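Local coordinates for pesticidal crystal protein Cry2Aa (Bacillus thuringiensis serovar kurstaki, PDB 1I5P) that kills mosquito and moth larvae by binding to their midgut epithelial cells and promoting colloid-osmotic lysis, at residues G70-L74 with R189-N194; L261-Q265 with L629-Y633; P294-L299 with D437-L442; R339-S343 with R424-G428. All blocks are in the same frame, centred on the assembly; numbering follows the deposited sequence.

Contact 1: residues G70-L74 with R189-N194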
loop_
_atom_site.group_PDB
_atom_site.type_symbol
_atom_site.label_atom_id
_atom_site.label_comp_id
_atom_site.label_asym_id
_atom_site.label_seq_id
_atom_site.Cartn_x
_atom_site.Cartn_y
_atom_site.Cartn_z
ATOM N N GLY A 70 9.110 -11.420 -17.258
ATOM C CA GLY A 70 8.957 -9.995 -17.501
ATOM C C GLY A 70 10.239 -9.254 -17.841
ATOM O O GLY A 70 10.577 -8.258 -17.200
ATOM N N LYS A 71 10.936 -9.734 -18.867
ATOM C CA LYS A 71 12.189 -9.149 -19.318
ATOM C C LYS A 71 12.000 -7.811 -20.029
ATOM O O LYS A 71 12.880 -6.951 -19.988
ATOM C CB LYS A 71 12.905 -10.113 -20.275
ATOM C CG LYS A 71 13.356 -11.426 -19.654
ATOM C CD LYS A 71 14.523 -11.219 -18.702
ATOM C CE LYS A 71 15.095 -12.554 -18.220
ATOM N NZ LYS A 71 16.344 -12.361 -17.440
ATOM N N ARG A 72 10.856 -7.637 -20.684
ATOM C CA ARG A 72 10.591 -6.409 -21.415
ATOM C C ARG A 72 9.282 -5.776 -20.961
ATOM O O ARG A 72 8.209 -6.383 -21.052
ATOM C CB ARG A 72 10.548 -6.697 -22.916
ATOM C CG ARG A 72 10.585 -5.464 -23.789
ATOM C CD ARG A 72 10.495 -5.838 -25.263
ATOM N NE ARG A 72 10.439 -4.654 -26.121
ATOM C CZ ARG A 72 10.250 -4.692 -27.437
ATOM N NH1 ARG A 72 10.095 -5.855 -28.058
ATOM N NH2 ARG A 72 10.217 -3.565 -28.132
ATOM N N ILE A 73 9.381 -4.544 -20.479
ATOM C CA ILE A 73 8.224 -3.823 -19.971
ATOM C C ILE A 73 7.672 -2.733 -20.885
ATOM O O ILE A 73 6.468 -2.667 -21.122
ATOM C CB ILE A 73 8.557 -3.147 -18.612
ATOM C CG1 ILE A 73 8.906 -4.199 -17.560
ATOM C CG2 ILE A 73 7.375 -2.308 -18.143
ATOM C CD1 ILE A 73 9.443 -3.602 -16.255
ATOM N N LEU A 74 8.560 -1.880 -21.389
ATOM C CA LEU A 74 8.160 -0.733 -22.203
ATOM C C LEU A 74 7.119 -0.923 -23.302
ATOM O O LEU A 74 6.208 -0.107 -23.429
ATOM C CB LEU A 74 9.393 -0.045 -22.795
ATOM C CG LEU A 74 9.125 1.413 -23.207
ATOM C CD1 LEU A 74 8.802 2.233 -21.954
ATOM C CD2 LEU A 74 10.325 1.999 -23.936
ATOM N N ARG A 189 15.482 -0.472 -17.586
ATOM C CA ARG A 189 15.490 -1.866 -17.168
ATOM C C ARG A 189 15.456 -2.778 -18.394
ATOM O O ARG A 189 16.101 -3.823 -18.412
ATOM C CB ARG A 189 14.280 -2.163 -16.272
ATOM C CG ARG A 189 14.311 -3.536 -15.602
ATOM C CD ARG A 189 13.016 -3.790 -14.848
ATOM N NE ARG A 189 13.065 -4.977 -13.992
ATOM C CZ ARG A 189 12.429 -6.115 -14.249
ATOM N NH1 ARG A 189 11.695 -6.237 -15.347
ATOM N NH2 ARG A 189 12.502 -7.123 -13.392
ATOM N N ASP A 190 14.703 -2.381 -19.417
ATOM C CA ASP A 190 14.606 -3.179 -20.637
ATOM C C ASP A 190 15.972 -3.322 -21.300
ATOM O O ASP A 190 16.354 -4.416 -21.715
ATOM C CB ASP A 190 13.624 -2.543 -21.626
ATOM C CG ASP A 190 12.166 -2.828 -21.279
ATOM O OD1 ASP A 190 11.909 -3.609 -20.340
ATOM O OD2 ASP A 190 11.275 -2.276 -21.960
ATOM N N VAL A 191 16.708 -2.219 -21.400
ATOM C CA VAL A 191 18.030 -2.252 -22.016
ATOM C C VAL A 191 18.920 -3.252 -21.286
ATOM O O VAL A 191 19.634 -4.038 -21.910
ATOM C CB VAL A 191 18.708 -0.863 -21.968
ATOM C CG1 VAL A 191 20.156 -0.969 -22.441
ATOM C CG2 VAL A 191 17.934 0.121 -22.833
ATOM N N ILE A 192 18.856 -3.219 -19.960
ATOM C CA ILE A 192 19.653 -4.107 -19.121
ATOM C C ILE A 192 19.319 -5.589 -19.306
ATOM O O ILE A 192 20.201 -6.403 -19.599
ATOM C CB ILE A 192 19.468 -3.762 -17.624
ATOM C CG1 ILE A 192 19.977 -2.339 -17.354
ATOM C CG2 ILE A 192 20.193 -4.786 -16.756
ATOM C CD1 ILE A 192 19.673 -1.823 -15.963
ATOM N N LEU A 193 18.045 -5.931 -19.133
ATOM C CA LEU A 193 17.597 -7.319 -19.233
ATOM C C LEU A 193 17.573 -7.918 -20.636
ATOM O O LEU A 193 17.485 -9.135 -20.796
ATOM C CB LEU A 193 16.216 -7.461 -18.581
ATOM C CG LEU A 193 16.182 -7.141 -17.078
ATOM C CD1 LEU A 193 14.759 -7.249 -16.543
ATOM C CD2 LEU A 193 17.116 -8.095 -16.331
ATOM N N ASN A 194 17.662 -7.064 -21.648
ATOM C CA ASN A 194 17.655 -7.509 -23.038
ATOM C C ASN A 194 18.965 -7.143 -23.726
ATOM O O ASN A 194 19.051 -7.141 -24.957
ATOM C CB ASN A 194 16.484 -6.860 -23.777
ATOM C CG ASN A 194 15.146 -7.337 -23.261
ATOM O OD1 ASN A 194 14.660 -8.389 -23.667
ATOM N ND2 ASN A 194 14.552 -6.577 -22.344
HETATM O O HOH W 1 18.131 -10.926 -19.190
HETATM O O HOH W 2 12.606 -5.044 -18.063
HETATM O O HOH W 3 11.275 -2.141 -24.629
#

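Contact 2: residues L261-Q265 with L629-Y633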
loop_
_atom_site.group_PDB
_atom_site.type_symbol
_atom_site.label_atom_id
_atom_site.label_comp_id
_atom_site.label_asym_id
_atom_site.label_seq_id
_atom_site.Cartn_x
_atom_site.Cartn_y
_atom_site.Cartn_z
ATOM N N LEU A 261 12.621 -1.749 -6.902
ATOM C CA LEU A 261 12.576 -3.211 -6.956
ATOM C C LEU A 261 12.803 -3.680 -8.391
ATOM O O LEU A 261 12.884 -4.876 -8.652
ATOM C CB LEU A 261 11.233 -3.746 -6.428
ATOM C CG LEU A 261 11.009 -3.556 -4.922
ATOM C CD1 LEU A 261 9.648 -4.101 -4.534
ATOM C CD2 LEU A 261 12.124 -4.252 -4.129
ATOM N N PHE A 262 12.905 -2.735 -9.323
ATOM C CA PHE A 262 13.148 -3.077 -10.726
ATOM C C PHE A 262 14.478 -3.826 -10.832
ATOM O O PHE A 262 14.701 -4.601 -11.762
ATOM C CB PHE A 262 13.223 -1.814 -11.593
ATOM C CG PHE A 262 11.894 -1.353 -12.148
ATOM C CD1 PHE A 262 11.848 -0.301 -13.058
ATOM C CD2 PHE A 262 10.703 -1.976 -11.793
ATOM C CE1 PHE A 262 10.642 0.124 -13.609
ATOM C CE2 PHE A 262 9.489 -1.561 -12.339
ATOM C CZ PHE A 262 9.455 -0.510 -13.248
ATOM N N LYS A 263 15.360 -3.581 -9.867
ATOM C CA LYS A 263 16.672 -4.221 -9.830
ATOM C C LYS A 263 16.543 -5.727 -9.581
ATOM O O LYS A 263 17.522 -6.465 -9.683
ATOM C CB LYS A 263 17.533 -3.593 -8.726
ATOM C CG LYS A 263 17.110 -4.027 -7.320
ATOM C CD LYS A 263 17.432 -3.013 -6.214
ATOM C CE LYS A 263 18.861 -3.080 -5.713
ATOM N NZ LYS A 263 18.963 -2.406 -4.381
ATOM N N TYR A 264 15.339 -6.177 -9.240
ATOM C CA TYR A 264 15.100 -7.598 -8.987
ATOM C C TYR A 264 14.232 -8.251 -10.057
ATOM O O TYR A 264 13.458 -7.584 -10.744
ATOM C CB TYR A 264 14.426 -7.800 -7.622
ATOM C CG TYR A 264 15.293 -7.454 -6.434
ATOM C CD1 TYR A 264 15.050 -6.306 -5.681
ATOM C CD2 TYR A 264 16.382 -8.257 -6.084
ATOM C CE1 TYR A 264 15.876 -5.958 -4.607
ATOM C CE2 TYR A 264 17.215 -7.916 -5.018
ATOM C CZ TYR A 264 16.958 -6.767 -4.287
ATOM O OH TYR A 264 17.807 -6.408 -3.269
ATOM N N GLN A 265 14.371 -9.565 -10.192
ATOM C CA GLN A 265 13.579 -10.338 -11.138
ATOM C C GLN A 265 12.975 -11.504 -10.386
ATOM O O GLN A 265 13.598 -12.056 -9.480
ATOM C CB GLN A 265 14.436 -10.892 -12.277
ATOM C CG GLN A 265 14.961 -9.842 -13.243
ATOM C CD GLN A 265 15.823 -10.460 -14.327
ATOM O OE1 GLN A 265 15.332 -10.836 -15.394
ATOM N NE2 GLN A 265 17.116 -10.580 -14.052
ATOM N N LEU A 629 19.610 -15.338 -9.400
ATOM C CA LEU A 629 19.132 -14.081 -9.965
ATOM C C LEU A 629 19.634 -12.902 -9.151
ATOM O O LEU A 629 18.884 -12.300 -8.379
ATOM C CB LEU A 629 17.601 -14.060 -10.016
ATOM C CG LEU A 629 16.914 -15.109 -10.897
ATOM C CD1 LEU A 629 15.407 -14.917 -10.822
ATOM C CD2 LEU A 629 17.396 -14.972 -12.338
ATOM N N PRO A 630 20.924 -12.565 -9.293
ATOM C CA PRO A 630 21.466 -11.433 -8.541
ATOM C C PRO A 630 20.832 -10.121 -9.012
ATOM O O PRO A 630 20.372 -10.016 -10.150
ATOM C CB PRO A 630 22.958 -11.506 -8.848
ATOM C CG PRO A 630 22.974 -12.055 -10.253
ATOM C CD PRO A 630 21.962 -13.174 -10.143
ATOM N N PRO A 631 20.787 -9.102 -8.138
ATOM C CA PRO A 631 20.195 -7.811 -8.520
ATOM C C PRO A 631 20.982 -7.086 -9.623
ATOM O O PRO A 631 22.187 -7.300 -9.789
ATOM C CB PRO A 631 20.176 -7.044 -7.202
ATOM C CG PRO A 631 21.393 -7.587 -6.491
ATOM C CD PRO A 631 21.231 -9.075 -6.733
ATOM N N LEU A 632 20.297 -6.220 -10.370
ATOM C CA LEU A 632 20.924 -5.497 -11.479
ATOM C C LEU A 632 22.043 -4.546 -11.058
ATOM O O LEU A 632 22.873 -4.159 -11.874
ATOM C CB LEU A 632 19.855 -4.748 -12.287
ATOM C CG LEU A 632 18.740 -5.643 -12.853
ATOM C CD1 LEU A 632 17.906 -4.863 -13.851
ATOM C CD2 LEU A 632 19.343 -6.877 -13.527
ATOM N N TYR A 633 22.058 -4.177 -9.784
ATOM C CA TYR A 633 23.088 -3.299 -9.248
ATOM C C TYR A 633 23.110 -3.394 -7.733
ATOM O O TYR A 633 24.176 -3.118 -7.145
ATOM C CB TYR A 633 22.866 -1.849 -9.708
ATOM C CG TYR A 633 21.548 -1.219 -9.295
ATOM C CD1 TYR A 633 21.313 -0.841 -7.973
ATOM C CD2 TYR A 633 20.544 -0.989 -10.232
ATOM C CE1 TYR A 633 20.111 -0.250 -7.596
ATOM C CE2 TYR A 633 19.333 -0.400 -9.866
ATOM C CZ TYR A 633 19.124 -0.036 -8.551
ATOM O OH TYR A 633 17.921 0.527 -8.194
ATOM O OXT TYR A 633 22.054 -3.736 -7.154
HETATM O O HOH W 4 15.731 -0.688 -9.138
HETATM O O HOH W 5 17.900 -9.471 -10.992
HETATM O O HOH W 6 21.628 -3.622 -4.445
HETATM O O HOH W 7 16.593 -10.681 -8.869
#

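Contact 3: residues P294-L299 with D437-L442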
loop_
_atom_site.group_PDB
_atom_site.type_symbol
_atom_site.label_atom_id
_atom_site.label_comp_id
_atom_site.label_asym_id
_atom_site.label_seq_id
_atom_site.Cartn_x
_atom_site.Cartn_y
_atom_site.Cartn_z
ATOM N N PRO A 294 1.480 10.992 12.342
ATOM C CA PRO A 294 2.206 9.887 12.973
ATOM C C PRO A 294 1.345 9.135 13.965
ATOM O O PRO A 294 1.330 7.905 13.974
ATOM C CB PRO A 294 3.396 10.591 13.622
ATOM C CG PRO A 294 3.685 11.676 12.621
ATOM C CD PRO A 294 2.288 12.223 12.382
ATOM N N PHE A 295 0.615 9.874 14.795
ATOM C CA PHE A 295 -0.256 9.234 15.769
ATOM C C PHE A 295 -1.331 8.416 15.076
ATOM O O PHE A 295 -1.560 7.256 15.425
ATOM C CB PHE A 295 -0.958 10.254 16.670
ATOM C CG PHE A 295 -2.151 9.681 17.392
ATOM C CD1 PHE A 295 -1.988 8.918 18.548
ATOM C CD2 PHE A 295 -3.430 9.826 16.865
ATOM C CE1 PHE A 295 -3.074 8.303 19.163
ATOM C CE2 PHE A 295 -4.533 9.210 17.476
ATOM C CZ PHE A 295 -4.349 8.447 18.628
ATOM N N LEU A 296 -1.995 9.032 14.102
ATOM C CA LEU A 296 -3.078 8.371 13.381
ATOM C C LEU A 296 -2.693 7.053 12.715
ATOM O O LEU A 296 -3.362 6.042 12.908
ATOM C CB LEU A 296 -3.681 9.332 12.351
ATOM C CG LEU A 296 -4.418 10.528 12.963
ATOM C CD1 LEU A 296 -4.827 11.529 11.876
ATOM C CD2 LEU A 296 -5.638 10.021 13.728
ATOM N N TYR A 297 -1.615 7.041 11.941
ATOM C CA TYR A 297 -1.248 5.794 11.295
ATOM C C TYR A 297 -0.642 4.779 12.269
ATOM O O TYR A 297 -0.645 3.580 11.997
ATOM C CB TYR A 297 -0.328 6.051 10.088
ATOM C CG TYR A 297 1.106 6.428 10.379
ATOM C CD1 TYR A 297 1.994 5.510 10.942
ATOM C CD2 TYR A 297 1.602 7.676 10.011
ATOM C CE1 TYR A 297 3.338 5.822 11.123
ATOM C CE2 TYR A 297 2.953 7.998 10.188
ATOM C CZ TYR A 297 3.812 7.062 10.742
ATOM O OH TYR A 297 5.152 7.355 10.881
ATOM N N SER A 298 -0.140 5.246 13.414
ATOM C CA SER A 298 0.422 4.317 14.395
ATOM C C SER A 298 -0.751 3.600 15.051
ATOM O O SER A 298 -0.627 2.457 15.501
ATOM C CB SER A 298 1.255 5.055 15.458
ATOM O OG SER A 298 0.441 5.745 16.391
ATOM N N LEU A 299 -1.896 4.281 15.077
ATOM C CA LEU A 299 -3.118 3.741 15.662
ATOM C C LEU A 299 -3.832 2.810 14.692
ATOM O O LEU A 299 -4.310 1.743 15.077
ATOM C CB LEU A 299 -4.068 4.875 16.041
ATOM C CG LEU A 299 -5.488 4.480 16.460
ATOM C CD1 LEU A 299 -5.453 3.772 17.802
ATOM C CD2 LEU A 299 -6.361 5.726 16.543
ATOM N N ASP A 437 -3.175 12.591 23.122
ATOM C CA ASP A 437 -3.023 11.371 22.337
ATOM C C ASP A 437 -2.312 11.694 21.028
ATOM O O ASP A 437 -1.401 10.976 20.621
ATOM C CB ASP A 437 -4.385 10.733 22.047
ATOM C CG ASP A 437 -4.887 9.869 23.192
ATOM O OD1 ASP A 437 -4.082 9.102 23.758
ATOM O OD2 ASP A 437 -6.095 9.947 23.513
ATOM N N LEU A 438 -2.714 12.793 20.392
ATOM C CA LEU A 438 -2.118 13.208 19.125
ATOM C C LEU A 438 -0.622 13.478 19.240
ATOM O O LEU A 438 0.117 13.384 18.258
ATOM C CB LEU A 438 -2.807 14.471 18.601
ATOM C CG LEU A 438 -4.282 14.376 18.211
ATOM C CD1 LEU A 438 -4.823 15.774 17.944
ATOM C CD2 LEU A 438 -4.435 13.494 16.986
ATOM N N THR A 439 -0.184 13.811 20.445
ATOM C CA THR A 439 1.217 14.118 20.693
ATOM C C THR A 439 2.054 12.889 21.045
ATOM O O THR A 439 3.280 12.967 21.106
ATOM C CB THR A 439 1.349 15.138 21.841
ATOM O OG1 THR A 439 2.730 15.429 22.069
ATOM C CG2 THR A 439 0.750 14.574 23.114
ATOM N N ARG A 440 1.394 11.759 21.273
ATOM C CA ARG A 440 2.099 10.537 21.627
ATOM C C ARG A 440 1.737 9.347 20.746
ATOM O O ARG A 440 0.816 8.591 21.048
ATOM C CB ARG A 440 1.835 10.209 23.098
ATOM C CG ARG A 440 2.394 11.282 24.004
ATOM C CD ARG A 440 1.766 11.315 25.379
ATOM N NE ARG A 440 2.075 12.601 25.996
ATOM C CZ ARG A 440 1.919 12.887 27.283
ATOM N NH1 ARG A 440 1.450 11.970 28.120
ATOM N NH2 ARG A 440 2.242 14.094 27.733
ATOM N N PRO A 441 2.471 9.166 19.639
ATOM C CA PRO A 441 2.226 8.061 18.712
ATOM C C PRO A 441 2.327 6.727 19.432
ATOM O O PRO A 441 3.123 6.579 20.350
ATOM C CB PRO A 441 3.328 8.240 17.676
ATOM C CG PRO A 441 3.499 9.721 17.645
ATOM C CD PRO A 441 3.537 10.039 19.123
ATOM N N LEU A 442 1.516 5.758 19.021
ATOM C CA LEU A 442 1.554 4.440 19.648
ATOM C C LEU A 442 2.743 3.625 19.163
ATOM O O LEU A 442 3.245 3.847 18.061
ATOM C CB LEU A 442 0.274 3.663 19.342
ATOM C CG LEU A 442 -0.995 4.050 20.093
ATOM C CD1 LEU A 442 -1.258 5.533 19.947
ATOM C CD2 LEU A 442 -2.154 3.240 19.542
HETATM O O HOH W 8 1.152 12.592 15.798
#

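Contact 4: residues R339-S343 with R424-G428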
loop_
_atom_site.group_PDB
_atom_site.type_symbol
_atom_site.label_atom_id
_atom_site.label_comp_id
_atom_site.label_asym_id
_atom_site.label_seq_id
_atom_site.Cartn_x
_atom_site.Cartn_y
_atom_site.Cartn_z
ATOM N N ARG A 339 -14.393 -1.896 19.411
ATOM C CA ARG A 339 -13.120 -2.562 19.608
ATOM C C ARG A 339 -13.017 -3.611 18.516
ATOM O O ARG A 339 -13.974 -4.334 18.244
ATOM C CB ARG A 339 -13.048 -3.207 20.997
ATOM C CG ARG A 339 -11.723 -3.912 21.297
ATOM C CD ARG A 339 -11.521 -4.078 22.800
ATOM N NE ARG A 339 -12.671 -4.714 23.441
ATOM C CZ ARG A 339 -12.904 -4.695 24.753
ATOM N NH1 ARG A 339 -12.064 -4.075 25.573
ATOM N NH2 ARG A 339 -13.982 -5.297 25.245
ATOM N N VAL A 340 -11.853 -3.660 17.882
ATOM C CA VAL A 340 -11.588 -4.596 16.799
ATOM C C VAL A 340 -11.051 -5.907 17.373
ATOM O O VAL A 340 -10.256 -5.900 18.319
ATOM C CB VAL A 340 -10.568 -3.999 15.811
ATOM C CG1 VAL A 340 -10.298 -4.971 14.678
ATOM C CG2 VAL A 340 -11.100 -2.671 15.267
ATOM N N ASN A 341 -11.492 -7.022 16.799
ATOM C CA ASN A 341 -11.082 -8.342 17.267
ATOM C C ASN A 341 -10.248 -9.106 16.247
ATOM O O ASN A 341 -10.422 -8.949 15.036
ATOM C CB ASN A 341 -12.318 -9.161 17.643
ATOM C CG ASN A 341 -13.218 -8.431 18.618
ATOM O OD1 ASN A 341 -12.760 -7.933 19.648
ATOM N ND2 ASN A 341 -14.507 -8.361 18.299
ATOM N N TYR A 342 -9.345 -9.944 16.749
ATOM C CA TYR A 342 -8.458 -10.725 15.889
ATOM C C TYR A 342 -8.300 -12.170 16.367
ATOM O O TYR A 342 -8.676 -12.521 17.492
ATOM C CB TYR A 342 -7.066 -10.079 15.836
ATOM C CG TYR A 342 -7.053 -8.594 15.538
ATOM C CD1 TYR A 342 -7.354 -7.659 16.529
ATOM C CD2 TYR A 342 -6.729 -8.123 14.264
ATOM C CE1 TYR A 342 -7.335 -6.291 16.261
ATOM C CE2 TYR A 342 -6.710 -6.755 13.982
ATOM C CZ TYR A 342 -7.014 -5.845 14.989
ATOM O OH TYR A 342 -7.013 -4.494 14.716
ATOM N N SER A 343 -7.730 -12.996 15.496
ATOM C CA SER A 343 -7.478 -14.397 15.806
ATOM C C SER A 343 -6.516 -14.447 16.981
ATOM O O SER A 343 -5.696 -13.540 17.155
ATOM C CB SER A 343 -6.843 -15.099 14.608
ATOM O OG SER A 343 -7.704 -15.084 13.484
ATOM N N ARG A 424 -7.578 -5.645 5.644
ATOM C CA ARG A 424 -6.782 -6.464 6.548
ATOM C C ARG A 424 -6.758 -5.952 7.982
ATOM O O ARG A 424 -6.215 -6.604 8.869
ATOM C CB ARG A 424 -5.355 -6.599 6.019
ATOM C CG ARG A 424 -5.262 -7.421 4.735
ATOM C CD ARG A 424 -5.817 -8.827 4.926
ATOM N NE ARG A 424 -5.767 -9.592 3.684
ATOM C CZ ARG A 424 -6.337 -10.779 3.507
ATOM N NH1 ARG A 424 -7.009 -11.355 4.497
ATOM N NH2 ARG A 424 -6.248 -11.381 2.329
ATOM N N ASN A 425 -7.331 -4.781 8.210
ATOM C CA ASN A 425 -7.396 -4.245 9.561
ATOM C C ASN A 425 -8.479 -3.190 9.662
ATOM O O ASN A 425 -8.878 -2.590 8.663
ATOM C CB ASN A 425 -6.049 -3.651 9.999
ATOM C CG ASN A 425 -5.942 -3.507 11.517
ATOM O OD1 ASN A 425 -6.722 -4.094 12.261
ATOM N ND2 ASN A 425 -4.966 -2.736 11.978
ATOM N N ILE A 426 -8.972 -2.986 10.877
ATOM C CA ILE A 426 -9.994 -1.985 11.135
ATOM C C ILE A 426 -9.543 -1.190 12.350
ATOM O O ILE A 426 -8.930 -1.730 13.270
ATOM C CB ILE A 426 -11.367 -2.625 11.432
ATOM C CG1 ILE A 426 -11.898 -3.319 10.171
ATOM C CG2 ILE A 426 -12.353 -1.561 11.897
ATOM C CD1 ILE A 426 -13.161 -4.128 10.394
ATOM N N SER A 427 -9.826 0.103 12.337
ATOM C CA SER A 427 -9.468 0.958 13.449
ATOM C C SER A 427 -10.582 1.977 13.570
ATOM O O SER A 427 -11.689 1.751 13.091
ATOM C CB SER A 427 -8.130 1.649 13.186
ATOM O OG SER A 427 -7.640 2.278 14.356
ATOM N N GLY A 428 -10.294 3.102 14.204
ATOM C CA GLY A 428 -11.313 4.119 14.356
ATOM C C GLY A 428 -10.862 5.220 15.286
ATOM O O GLY A 428 -9.807 5.121 15.918
HETATM O O HOH W 9 -6.921 -1.683 15.071
#

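Contact 1: residues G70-L74 with R189-N194
Asp190 reaches from helix 170-193 to two successive backbone N-H groups just where helix 74-81 begins. OD1 accepts from Ile73 N (2.7 Å) in a nearly straight bond of 170°, while OD2 accepts from Leu74 N (2.8 Å) on its syn lone pair. Divided in this way, the carboxylate is fixed in rotation, and the N-H groups at a helix start would probably stabilise its negative charge. Aspartate suits the place because its short chain presents two acceptors at peptide spacing. Water 3 carries OD2 on to Arg72 NE, whose guanidinium has its salt bridge with Asp132.

Two side-chain donors hold the backbone carbonyls of residues 70-74. Extended from CG to NE, Arg189 brings NH1 to Gly70 O (3.0 Å), close to the guanidinium plane; its NE and NH2 serve Phe262 O and Tyr264 O. Asn194, the first residue beyond the helix, shares one amide nitrogen between two carbonyls: ND2 lies 2.9 Å from Lys71 O, which it meets from above the carbonyl plane, and also bonds to Asp190 O within its own helix end.

The apolar contacts are fewer. Ile73 CD1 packs 3.8 Å from Arg189 CD. The side chains of Lys71 and Leu193 cross at about a right angle, with Lys71 CD 4.1 Å from Leu193 CB, sending NZ to Gln265 and to water 1, which also bonds Leu193 O. Leu193 CD1 lies over the centre of the Arg189 guanidinium.

A loop tied through its backbone amides and carbonyls to the end of a long helix joins parts of the helical bundle that forms the N-terminal domain of delta-endotoxins.

Contact 2: residues L261-Q265 with L629-Y633
Lys263 passes over the ring of the C-terminal Tyr633, the two side chains crossing at about a right angle. Both first torsions place CG between the backbone N and the carbonyl carbon (chi1 74° for Lys263, 60° for Tyr633), which turns the chains into each other. Lys263 CB makes a CH-pi contact, 4.1 Å from the centroid of the Tyr633 ring. A bend at chi3 brings Lys263 CE to 3.6 Å from Tyr633 CE1. A long aliphatic lysine can pack on an aromatic face and still carry its charge further: NZ forms salt bridges with Asp578 and Asp589, while Tyr633 OXT, 4.4 Å from NZ, is linked to it by water 6, weakly on the lysine side.

Lys263 CG also sits over one face of the neighbouring Tyr264 ring. Tyr264 CE2 meets Pro631 CB at 3.8 Å, side by side. Between the backbones, Leu632 N donates to an in-plane lone pair of Lys263 O (2.9 Å).

Here the loop after helix 238-259 of the N-terminal helical domain meets the tail after strand 617-626 of the C-terminal domain; Leu632 reaches Ile192 of helix 170-193 and Leu212 of helix 202-232, and Pro631 packs on Tyr546 of strand 541-550.

Contact 3: residues P294-L299 with D437-L442
The Phe295 ring has the Asp437-Leu438 peptide over one face, with Asp437 C 3.7 Å above the ring plane, offset toward the rim, and Asp437 O 3.0 Å from Phe295 CD1. Arg440 O and Pro441 CA lie at its edge, and Leu442 CD1 approaches obliquely to 3.4 Å from Phe295 CE1. The Asp437 carboxylate plane lies 22° from that of the ring, and its OD1 is engaged by Arg448. Phe295 CG stands anti to the backbone N (chi1 163°), which swings the ring off helix 293-300 into this pocket. A flat side chain suits it, offering a face to a peptide and its rim to the turn.

Further along the helix, Leu299 CD1 lies beside Leu442 CD2 (3.8 Å); one residue before the ring, Pro294 CB meets Pro441 CG at 4.1 Å.

Ser298 OG is used twice: it donates to Phe295 O one turn back (2.7 Å) and accepts from Leu442 N (2.8 Å). Phe295 N donates a hydrogen bond to water 8, which donates to Leu438 O (2.8 Å). Apolar packing around one aromatic ring thus dominates, with a hydroxyl and a water supplying hydrogen bonds that join helix 293-300 to the turn after helix 435-438 within the middle domain.

Contact 4: residues R339-S343 with R424-G428
Asn425 and Tyr342 are brought together by contrasting first torsions. In Asn425 CG lies anti to the backbone N (chi1 -161°), sending the amide toward residues 339-343, whereas Tyr342 has CG anti to its carbonyl carbon, which carries the long ring across to residues 424-428. The side chains cross at about a right angle with ring and amide planes 55° apart. Tyr342 OH donates to a lone pair of Asn425 OD1 in the carbonyl plane, the oxygen lying at the ring edge; the 2.5 Å between OH and OD1 is short, and its exact value is best treated with caution. Tyrosine suits the site because a long side chain with a terminal hydroxyl spans the gap between the strands. Water 9 donates both to Tyr342 OH (2.8 Å) and to Ile426 O (2.7 Å), so the phenol acts as donor and acceptor at once.

The two strands belong to different sheets of the middle domain, the beta prism. Their segments run nearly antiparallel, at 160°, with axes 7.1 Å apart; side chains and a water join them, partly at the Ile426 carbonyl. Arg424 and Asn425 form a classic beta bulge against strand 462-469.

Asn425 is held from more than one direction: ND2 donates to Val302 O, and OD1 also takes a weak bond from Ile426 N. Beside this polar cluster, beta-branched residues fill the space between the sheets. Val340 CG2 lies 3.1 Å from Ile426 O and packs 3.8 Å from Ile426 CG2, the two side chains meeting at a slant, and both residues also touch Leu308 of strand 308-321.

The four contacts form two touching pairs on different parts of the toxin. Contacts 1 and 2, with centres 11 Å apart, touch directly: Lys71 NZ probably bonds Gln265 OE1 (2.7 Å) and Arg189 NE probably bonds Phe262 O (2.8 Å), so the end of helix 170-193 reaches the site where the C-terminus docks. Contacts 3 and 4 lie about 17 Å apart between centres, both in the middle domain, and meet where Leu299 CD2 packs 3.6 Å from Gly428 O. Strand 422-430 leads directly to helix 435-438. Between the pairs, the nearest atoms are about 18 Å apart, from contact 2 to contact 4.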